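Side-chain contact in neck appendage protein (Bacillus phage GA-1, PDB 3GUD), which forms part of the phage's tail apparatus and carries, in this C-terminal piece, an intramolecular chaperone that mediates triple-beta-helix folding: residues A10-D14 / K15-A19. Numbering follows the deposited sequence.
Sequences APISD and KVLDA
S13 and L17 close the first turn of helix 14-20, with S13 at the N-cap position: L17 N donates to S13 O over 3.2 Å in a fairly straight bond (159°). In the C-terminal intramolecular chaperone domain, of the peptidase S74 family, this capped start follows strand 6-10 and leads the chain into the helix. L17 CB packs on the same carbonyl at 3.5 Å from S13 O, and L17 CD2 just reaches I12 CG2 at 4.5 Å, a loose apolar touch. D14, the first residue of the helix, sits one turn before D18, and D18 N donates to D14 O, although the position of that oxygen is less certain. The two carboxylates come near each other without touching, D14 OD1 being 4.8 Å from D18 OD2. V16 adds a side-chain contact to the cap, its methyl CG2 lying 3.3 Å from S13 CB, tighter than usual for two carbons. The hydroxyl also reaches this methyl because the S13 side chain is extended away from its amide nitrogen (chi1 -178°), with S13 OG 3.3 Å from V16 CG2. Both aspartates form salt bridges to R115 on helix 102-120, the helix on which L17 also packs, against L108 and C112. From the second subunit, Q27 OE1 accepts a hydrogen bond from S13 N, and F45 packs on V16. The short helix is thus fastened to the long C-terminal helix and to a neighbouring subunit. Two like charges one turn apart would repel each other, and the shared arginine probably offsets this; D14, in the first turn, should also be favoured by the helix dipole.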
ATOM      1  N   ALA A  10      12.530  16.995  -6.827  1.00 47.40           N
ATOM      2  CA  ALA A  10      13.619  17.253  -5.904  1.00 46.41           C
ATOM      3  C   ALA A  10      13.561  16.320  -4.719  1.00 46.17           C
ATOM      4  O   ALA A  10      12.567  15.630  -4.510  1.00 46.52           O
ATOM      5  CB  ALA A  10      13.570  18.689  -5.430  1.00 48.39           C
ATOM      6  N   PRO A  11      14.637  16.289  -3.937  1.00 45.08           N
ATOM      7  CA  PRO A  11      14.620  15.489  -2.717  1.00 44.77           C
ATOM      8  C   PRO A  11      13.576  16.042  -1.757  1.00 45.50           C
ATOM      9  O   PRO A  11      13.063  17.140  -1.962  1.00 46.64           O
ATOM     10  CB  PRO A  11      16.036  15.665  -2.170  1.00 49.09           C
ATOM     11  CG  PRO A  11      16.865  16.015  -3.384  1.00 50.08           C
ATOM     12  CD  PRO A  11      15.962  16.866  -4.212  1.00 48.87           C
ATOM     13  N   ILE A  12      13.260  15.284  -0.719  1.00 45.60           N
ATOM     14  CA  ILE A  12      12.120  15.608   0.128  1.00 46.23           C
ATOM     15  C   ILE A  12      12.400  16.721   1.151  1.00 49.52           C
ATOM     16  O   ILE A  12      13.339  16.640   1.950  1.00 49.46           O
ATOM     17  CB  ILE A  12      11.564  14.331   0.815  1.00 49.04           C
ATOM     18  CG1 ILE A  12      11.096  13.330  -0.250  1.00 42.67           C
ATOM     19  CG2 ILE A  12      10.439  14.679   1.810  1.00 47.09           C
ATOM     20  CD1 ILE A  12      10.909  11.931   0.263  1.00 40.53           C
ATOM     21  N   SER A  13      11.567  17.759   1.093  1.00 53.19           N
ATOM     22  CA  SER A  13      11.565  18.863   2.050  1.00 48.81           C
ATOM     23  C   SER A  13      11.866  18.380   3.467  1.00 51.27           C
ATOM     24  O   SER A  13      11.432  17.293   3.877  1.00 48.06           O
ATOM     25  CB  SER A  13      10.208  19.582   2.006  1.00 48.35           C
ATOM     26  OG  SER A  13      10.169  20.693   2.876  1.00 49.96           O
ATOM     27  N   ASP A  14      12.626  19.191   4.203  1.00 53.23           N
ATOM     28  CA  ASP A  14      13.093  18.830   5.542  1.00 52.40           C
ATOM     29  C   ASP A  14      12.110  19.292   6.603  1.00 49.08           C
ATOM     30  O   ASP A  14      11.926  18.634   7.619  1.00 48.23           O
ATOM     31  CB  ASP A  14      14.462  19.456   5.814  1.00 52.34           C
ATOM     32  CG  ASP A  14      15.609  18.506   5.563  1.00 53.99           C
ATOM     33  OD1 ASP A  14      15.579  17.366   6.089  1.00 53.88           O
ATOM     34  OD2 ASP A  14      16.553  18.930   4.860  1.00 55.51           O
ATOM     35  N   LYS A  15      11.483  20.438   6.364  1.00 50.22           N
ATOM     36  CA  LYS A  15      10.397  20.894   7.221  1.00 48.99           C
ATOM     37  C   LYS A  15       9.276  19.860   7.166  1.00 50.56           C
ATOM     38  O   LYS A  15       8.702  19.510   8.198  1.00 55.27           O
ATOM     39  CB  LYS A  15       9.854  22.258   6.777  1.00 49.27           C
ATOM     40  CG  LYS A  15      10.848  23.136   6.026  1.00 52.32           C
ATOM     41  CD  LYS A  15      11.582  24.121   6.935  1.00 53.62           C
ATOM     42  CE  LYS A  15      12.728  24.794   6.180  1.00 53.13           C
ATOM     43  NZ  LYS A  15      12.904  26.227   6.550  1.00 56.79           N
ATOM     44  N   VAL A  16       8.968  19.369   5.962  1.00 49.85           N
ATOM     45  CA  VAL A  16       7.983  18.294   5.789  1.00 48.67           C
ATOM     46  C   VAL A  16       8.356  17.037   6.576  1.00 45.79           C
ATOM     47  O   VAL A  16       7.566  16.532   7.371  1.00 46.71           O
ATOM     48  CB  VAL A  16       7.823  17.917   4.311  1.00 48.93           C
ATOM     49  CG1 VAL A  16       6.835  16.763   4.148  1.00 45.89           C
ATOM     50  CG2 VAL A  16       7.367  19.126   3.523  1.00 50.84           C
ATOM     51  N   LEU A  17       9.563  16.536   6.346  1.00 46.33           N
ATOM     52  CA  LEU A  17      10.035  15.337   7.018  1.00 42.54           C
ATOM     53  C   LEU A  17      10.045  15.585   8.515  1.00 44.43           C
ATOM     54  O   LEU A  17       9.843  14.680   9.321  1.00 46.31           O
ATOM     55  CB  LEU A  17      11.436  15.002   6.514  1.00 45.57           C
ATOM     56  CG  LEU A  17      11.815  13.533   6.306  1.00 45.97           C
ATOM     57  CD1 LEU A  17      10.614  12.713   5.884  1.00 45.24           C
ATOM     58  CD2 LEU A  17      12.933  13.400   5.284  1.00 44.67           C
ATOM     59  N   ASP A  18      10.267  16.837   8.883  1.00 48.34           N
ATOM     60  CA  ASP A  18      10.336  17.218  10.282  1.00 48.15           C
ATOM     61  C   ASP A  18       8.943  17.329  10.910  1.00 48.44           C
ATOM     62  O   ASP A  18       8.759  17.100  12.113  1.00 45.38           O
ATOM     63  CB  ASP A  18      11.119  18.521  10.420  1.00 50.34           C
ATOM     64  CG  ASP A  18      12.590  18.345  10.084  1.00 52.13           C
ATOM     65  OD1 ASP A  18      13.077  17.192  10.154  1.00 51.83           O
ATOM     66  OD2 ASP A  18      13.253  19.352   9.743  1.00 54.35           O
ATOM     67  N   ALA A  19       7.960  17.673  10.086  1.00 49.09           N
ATOM     68  CA  ALA A  19       6.573  17.697  10.535  1.00 46.75           C
ATOM     69  C   ALA A  19       6.015  16.278  10.648  1.00 45.56           C
ATOM     70  O   ALA A  19       5.304  15.969  11.602  1.00 46.17           O
ATOM     71  CB  ALA A  19       5.727  18.544   9.606  1.00 45.40           C
TER